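Local coordinates for GTPase HflX (Sulfolobus solfataricus P2, PDB 2QTF), which hydrolyses GTP, for which it is specific, and associates with the 50S ribosomal subunit, with a possible role in protein synthesis or ribosome biogenesis, at residues Met1-Leu6 against Glu56-Ile61; Leu6-Glu11 against Thr28-Leu33. All coordinates share one frame; numbering follows the deposited sequence.

Overall arrangement
Strand 2-7 lies inside a four-stranded parallel sheet, and the two contacts are its two flanks: contact 1 joins it to strand 59-62, contact 2 to the edge strand 25-31. Their centres are about 13 Å apart and both draw on L6. The sheet bonds run on from one to the other, with A4 O 2.7 Å from T28 N and I61 O 2.9 Å from F7 N, while L60 CD1 packs 3.5 Å from F7 CE2. Residues expected to bind GTP lie some way off: the side chain of K2 is about 10 Å from that of S215, a predicted site, and that of L6 about 11 Å from that of T188, an inferred one. A bound cadmium ion lies about 5 Å from the side chain of K2.

Contact 1: Met1-Leu6 against Glu56-Ile61; sequences MKTAAL and EISTLI
In the parallel sheet of the N-terminal domain, strand 2-7 runs beside strand 59-62, A4 facing T59, A5 facing L60 and L6 facing I61. A5 holds the ladder from both its backbone atoms: A5 N gives a bond to T59 O, and A5 O takes a nearly straight one from I61 N at 2.9 Å (172° at the hydrogen). On the face carrying A4, L6 and I61, the CD1 methyl of I61 presses on A4 CB at 3.4 Å, tighter than usual for two carbons, while I61 CG2 meets L6 CD1; V20 of helix 13-22 covers both L6 and I61. On the other face, I57 CG2 reaches A5 CB at 3.9 Å, and I51 of helix 45-52 packs against both. Before strand 59-62 begins, side chains take over the bonding. With T3 OG1 tucked between its own backbone N and carbonyl carbon (chi1 42°), the hydroxyl donates to E56 O at 2.7 Å, approaching from above the carbonyl plane, and accepts from S58 N at 3.0 Å. S58 OG in turn donates to T3 O at 3.0 Å from a little off the carbonyl plane. S58 N also reaches T3 O, bent to 136° and well out of that plane, and T59 N adds a weak bond. The two hydroxyls thus stand in for backbone N-H donors. With T3 O accepting from both S58 OG and S58 N, and S58 N divided between T3 O and T3 OG1, the incoming loop is tied to strand 2-7 where regular pairing has not yet started.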
loop_
_atom_site.group_PDB
_atom_site.type_symbol
_atom_site.label_atom_id
_atom_site.label_comp_id
_atom_site.label_asym_id
_atom_site.label_seq_id
_atom_site.Cartn_x
_atom_site.Cartn_y
_atom_site.Cartn_z
ATOM N N MET A 1 4.806 -0.232 -18.494
ATOM C CA MET A 1 3.963 -0.669 -17.312
ATOM C C MET A 1 2.624 0.083 -17.448
ATOM O O MET A 1 2.531 0.940 -18.349
ATOM C CB MET A 1 4.726 -0.421 -15.986
ATOM C CG MET A 1 3.867 0.032 -14.841
ATOM S SD MET A 1 4.736 0.812 -13.434
ATOM C CE MET A 1 5.671 2.134 -14.249
ATOM N N LYS A 2 1.573 -0.243 -16.652
ATOM C CA LYS A 2 0.187 0.287 -16.909
ATOM C C LYS A 2 0.163 1.741 -16.624
ATOM O O LYS A 2 0.729 2.177 -15.647
ATOM C CB LYS A 2 -0.909 -0.453 -16.110
ATOM C CG LYS A 2 -0.745 -2.000 -16.190
ATOM C CD LYS A 2 -1.970 -2.784 -15.703
ATOM C CE LYS A 2 -1.885 -3.127 -14.258
ATOM N NZ LYS A 2 -3.208 -3.810 -13.788
ATOM N N THR A 3 -0.541 2.508 -17.474
ATOM C CA THR A 3 -0.535 3.957 -17.404
ATOM C C THR A 3 -1.913 4.326 -16.877
ATOM O O THR A 3 -2.909 3.685 -17.228
ATOM C CB THR A 3 -0.373 4.563 -18.832
ATOM O OG1 THR A 3 -1.215 3.800 -19.692
ATOM C CG2 THR A 3 1.106 4.304 -19.371
ATOM N N ALA A 4 -1.978 5.357 -16.039
ATOM C CA ALA A 4 -3.308 5.748 -15.548
ATOM C C ALA A 4 -3.482 7.245 -15.772
ATOM O O ALA A 4 -2.483 8.017 -15.655
ATOM C CB ALA A 4 -3.467 5.427 -14.053
ATOM N N ALA A 5 -4.729 7.639 -16.038
ATOM C CA ALA A 5 -5.168 9.030 -15.880
ATOM C C ALA A 5 -5.814 9.132 -14.466
ATOM O O ALA A 5 -6.753 8.364 -14.191
ATOM C CB ALA A 5 -6.277 9.392 -16.986
ATOM N N LEU A 6 -5.331 10.041 -13.599
ATOM C CA LEU A 6 -5.823 10.105 -12.186
ATOM C C LEU A 6 -6.647 11.397 -11.986
ATOM O O LEU A 6 -6.152 12.476 -12.268
ATOM C CB LEU A 6 -4.626 10.049 -11.219
ATOM C CG LEU A 6 -4.891 10.295 -9.721
ATOM C CD1 LEU A 6 -5.784 9.171 -9.170
ATOM C CD2 LEU A 6 -3.481 10.440 -8.978
ATOM N N GLU A 56 -2.193 5.261 -25.180
ATOM C CA GLU A 56 -1.230 5.312 -24.144
ATOM C C GLU A 56 -1.825 5.374 -22.682
ATOM O O GLU A 56 -1.090 5.612 -21.723
ATOM C CB GLU A 56 -0.401 6.552 -24.353
ATOM C CG GLU A 56 0.434 6.514 -25.713
ATOM C CD GLU A 56 1.240 7.781 -25.907
ATOM O OE1 GLU A 56 0.798 8.875 -25.358
ATOM O OE2 GLU A 56 2.298 7.719 -26.638
ATOM N N ILE A 57 -3.142 5.250 -22.541
ATOM C CA ILE A 57 -3.779 5.286 -21.160
ATOM C C ILE A 57 -4.529 3.993 -21.051
ATOM O O ILE A 57 -5.445 3.764 -21.827
ATOM C CB ILE A 57 -4.816 6.449 -20.958
ATOM C CG1 ILE A 57 -4.137 7.789 -21.141
ATOM C CG2 ILE A 57 -5.381 6.451 -19.411
ATOM C CD1 ILE A 57 -5.131 8.992 -21.243
ATOM N N SER A 58 -4.092 3.104 -20.151
ATOM C CA SER A 58 -4.761 1.844 -20.004
ATOM C C SER A 58 -5.893 1.923 -19.019
ATOM O O SER A 58 -6.811 1.130 -19.111
ATOM C CB SER A 58 -3.802 0.715 -19.628
ATOM O OG SER A 58 -3.227 0.961 -18.369
ATOM N N THR A 59 -5.884 2.911 -18.129
ATOM C CA THR A 59 -6.802 2.849 -16.988
ATOM C C THR A 59 -7.205 4.234 -16.491
ATOM O O THR A 59 -6.370 5.132 -16.371
ATOM C CB THR A 59 -6.132 2.053 -15.767
ATOM O OG1 THR A 59 -5.742 0.742 -16.236
ATOM C CG2 THR A 59 -7.033 1.982 -14.480
ATOM N N LEU A 60 -8.491 4.360 -16.166
ATOM C CA LEU A 60 -8.979 5.601 -15.517
ATOM C C LEU A 60 -9.071 5.379 -14.002
ATOM O O LEU A 60 -9.631 4.413 -13.583
ATOM C CB LEU A 60 -10.371 5.926 -16.049
ATOM C CG LEU A 60 -11.129 7.073 -15.406
ATOM C CD1 LEU A 60 -10.295 8.359 -15.418
ATOM C CD2 LEU A 60 -12.539 7.230 -16.138
ATOM N N ILE A 61 -8.460 6.255 -13.203
ATOM C CA ILE A 61 -8.562 6.107 -11.771
ATOM C C ILE A 61 -9.163 7.378 -11.174
ATOM O O ILE A 61 -8.650 8.465 -11.424
ATOM C CB ILE A 61 -7.146 5.790 -11.114
ATOM C CG1 ILE A 61 -6.590 4.482 -11.736
ATOM C CG2 ILE A 61 -7.288 5.638 -9.554
ATOM C CD1 ILE A 61 -5.116 4.214 -11.332
#

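Contact 2: Leu6-Glu11 against Thr28-Leu33; sequences LFVSKE and TSIYKL
The rings of F7 and Y31 lie in an offset stack, centroids 4.8 Å apart and planes turned 26° from each other. Y31 CD2 sits over one face of the F7 ring, displaced toward its rim and 3.5 Å from F7 CZ, while Y31 CB makes a CH-pi contact with that ring, 4.0 Å from its centroid. F7 and Y31 are paired and leave the same face of the sheet; with CG anti to the carbonyl carbon in both (chi1 -68° and -59°), the rings swing the same way and can overlap. An alanine in place of F7 would probably leave the Y31 ring without its stacking partner and freer to turn, and cost the packing on L60 and I43. L33 lays CD2 3.7 Å from F7 O. On the opposite face, the side chains of V8 and I30 lie side by side, V8 CG1 4.0 Å from I30 CG2, beneath E13 of helix 13-22. This helix links the two strands as a beta-alpha-beta crossover, so they pair in parallel, L6 with I30 and F7 with Y31. Three backbone bonds hold them: L6 N to S29 O, nearly straight, Y31 N to L6 O at 2.8 Å, and V8 N to Y31 O. Beyond V8 the pairing ends, with K32 CA still passing a CA-H...O contact to V8 O. At the polar edge Y31 OH bonds to K47 NZ and S9 OG to F12 N. K32 and K10 cross at about a right angle, K32 NZ 3.4 Å from K10 CG; the two ammonium nitrogens, K10 NZ and K32 NZ, lie 6.2 Å apart, and K10 NZ is salt-bridged to E13.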
loop_
_atom_site.group_PDB
_atom_site.type_symbol
_atom_site.label_atom_id
_atom_site.label_comp_id
_atom_site.label_asym_id
_atom_site.label_seq_id
_atom_site.Cartn_x
_atom_site.Cartn_y
_atom_site.Cartn_z
ATOM N N LEU A 6 -5.331 10.041 -13.599
ATOM C CA LEU A 6 -5.823 10.105 -12.186
ATOM C C LEU A 6 -6.647 11.397 -11.986
ATOM O O LEU A 6 -6.152 12.476 -12.268
ATOM C CB LEU A 6 -4.626 10.049 -11.219
ATOM C CG LEU A 6 -4.891 10.295 -9.721
ATOM C CD1 LEU A 6 -5.784 9.171 -9.170
ATOM C CD2 LEU A 6 -3.481 10.440 -8.978
ATOM N N PHE A 7 -7.877 11.277 -11.502
ATOM C CA PHE A 7 -8.623 12.408 -10.971
ATOM C C PHE A 7 -8.613 12.410 -9.481
ATOM O O PHE A 7 -9.055 11.413 -8.840
ATOM C CB PHE A 7 -10.095 12.323 -11.444
ATOM C CG PHE A 7 -10.230 12.536 -12.905
ATOM C CD1 PHE A 7 -10.733 13.744 -13.388
ATOM C CD2 PHE A 7 -9.733 11.588 -13.817
ATOM C CE1 PHE A 7 -10.837 13.942 -14.759
ATOM C CE2 PHE A 7 -9.799 11.796 -15.196
ATOM C CZ PHE A 7 -10.370 13.007 -15.663
ATOM N N VAL A 8 -8.164 13.522 -8.894
ATOM C CA VAL A 8 -7.946 13.590 -7.437
ATOM C C VAL A 8 -7.953 15.065 -6.962
ATOM O O VAL A 8 -7.451 15.920 -7.692
ATOM C CB VAL A 8 -6.554 12.884 -7.051
ATOM C CG1 VAL A 8 -5.371 13.576 -7.698
ATOM C CG2 VAL A 8 -6.321 12.779 -5.548
ATOM N N SER A 9 -8.432 15.340 -5.759
ATOM C CA SER A 9 -8.368 16.728 -5.198
ATOM C C SER A 9 -6.903 17.075 -4.856
ATOM O O SER A 9 -6.039 16.157 -4.649
ATOM C CB SER A 9 -9.173 16.743 -3.911
ATOM O OG SER A 9 -8.432 16.014 -2.904
ATOM N N LYS A 10 -6.555 18.372 -4.720
ATOM C CA LYS A 10 -5.170 18.686 -4.435
ATOM C C LYS A 10 -4.797 18.212 -3.061
ATOM O O LYS A 10 -3.642 17.905 -2.827
ATOM C CB LYS A 10 -4.843 20.191 -4.663
ATOM C CG LYS A 10 -4.523 20.463 -6.158
ATOM C CD LYS A 10 -3.002 20.354 -6.372
ATOM C CE LYS A 10 -2.610 20.149 -7.790
ATOM N NZ LYS A 10 -1.167 19.850 -7.874
ATOM N N GLU A 11 -5.782 18.120 -2.189
ATOM C CA GLU A 11 -5.618 17.727 -0.842
ATOM C C GLU A 11 -5.075 16.278 -0.819
ATOM O O GLU A 11 -4.140 15.959 -0.054
ATOM C CB GLU A 11 -6.994 17.816 -0.162
ATOM C CG GLU A 11 -7.100 16.930 1.080
ATOM C CD GLU A 11 -8.267 17.214 2.032
ATOM O OE1 GLU A 11 -9.481 17.284 1.630
ATOM O OE2 GLU A 11 -7.926 17.299 3.250
ATOM N N THR A 28 0.053 9.006 -15.633
ATOM C CA THR A 28 0.514 9.807 -16.776
ATOM C C THR A 28 -0.224 11.083 -17.003
ATOM O O THR A 28 0.240 11.905 -17.791
ATOM C CB THR A 28 0.688 9.052 -18.068
ATOM O OG1 THR A 28 -0.537 8.419 -18.448
ATOM C CG2 THR A 28 1.841 7.996 -17.949
ATOM N N SER A 29 -1.376 11.257 -16.360
ATOM C CA SER A 29 -1.947 12.583 -16.275
ATOM C C SER A 29 -2.802 12.691 -15.048
ATOM O O SER A 29 -3.217 11.660 -14.506
ATOM C CB SER A 29 -2.776 12.840 -17.528
ATOM O OG SER A 29 -3.744 11.871 -17.626
ATOM N N ILE A 30 -3.056 13.917 -14.606
ATOM C CA ILE A 30 -3.660 14.169 -13.335
ATOM C C ILE A 30 -4.614 15.348 -13.493
ATOM O O ILE A 30 -4.238 16.406 -14.037
ATOM C CB ILE A 30 -2.634 14.537 -12.237
ATOM C CG1 ILE A 30 -1.542 13.492 -12.140
ATOM C CG2 ILE A 30 -3.286 14.738 -10.886
ATOM C CD1 ILE A 30 -0.346 13.846 -11.191
ATOM N N TYR A 31 -5.807 15.213 -12.952
ATOM C CA TYR A 31 -6.775 16.296 -13.079
ATOM C C TYR A 31 -7.378 16.445 -11.744
ATOM O O TYR A 31 -7.446 15.427 -11.028
ATOM C CB TYR A 31 -7.844 15.877 -14.060
ATOM C CG TYR A 31 -7.337 15.550 -15.424
ATOM C CD1 TYR A 31 -7.136 16.555 -16.391
ATOM C CD2 TYR A 31 -7.114 14.220 -15.810
ATOM C CE1 TYR A 31 -6.651 16.224 -17.689
ATOM C CE2 TYR A 31 -6.665 13.887 -17.069
ATOM C CZ TYR A 31 -6.431 14.931 -18.015
ATOM O OH TYR A 31 -6.037 14.604 -19.293
ATOM N N LYS A 32 -7.837 17.662 -11.372
ATOM C CA LYS A 32 -8.632 17.806 -10.168
ATOM C C LYS A 32 -9.977 17.045 -10.287
ATOM O O LYS A 32 -10.370 16.725 -11.369
ATOM C CB LYS A 32 -8.883 19.340 -9.884
ATOM C CG LYS A 32 -7.594 20.017 -9.477
ATOM C CD LYS A 32 -7.825 21.483 -9.105
ATOM C CE LYS A 32 -6.499 22.183 -8.874
ATOM N NZ LYS A 32 -6.602 22.853 -7.509
ATOM N N LEU A 33 -10.706 16.787 -9.190
ATOM C CA LEU A 33 -12.060 16.287 -9.330
ATOM C C LEU A 33 -12.949 17.324 -10.015
ATOM O O LEU A 33 -12.695 18.552 -9.922
ATOM C CB LEU A 33 -12.700 15.878 -7.984
ATOM C CG LEU A 33 -11.949 14.820 -7.127
ATOM C CD1 LEU A 33 -12.625 14.727 -5.755
ATOM C CD2 LEU A 33 -11.980 13.490 -7.885
#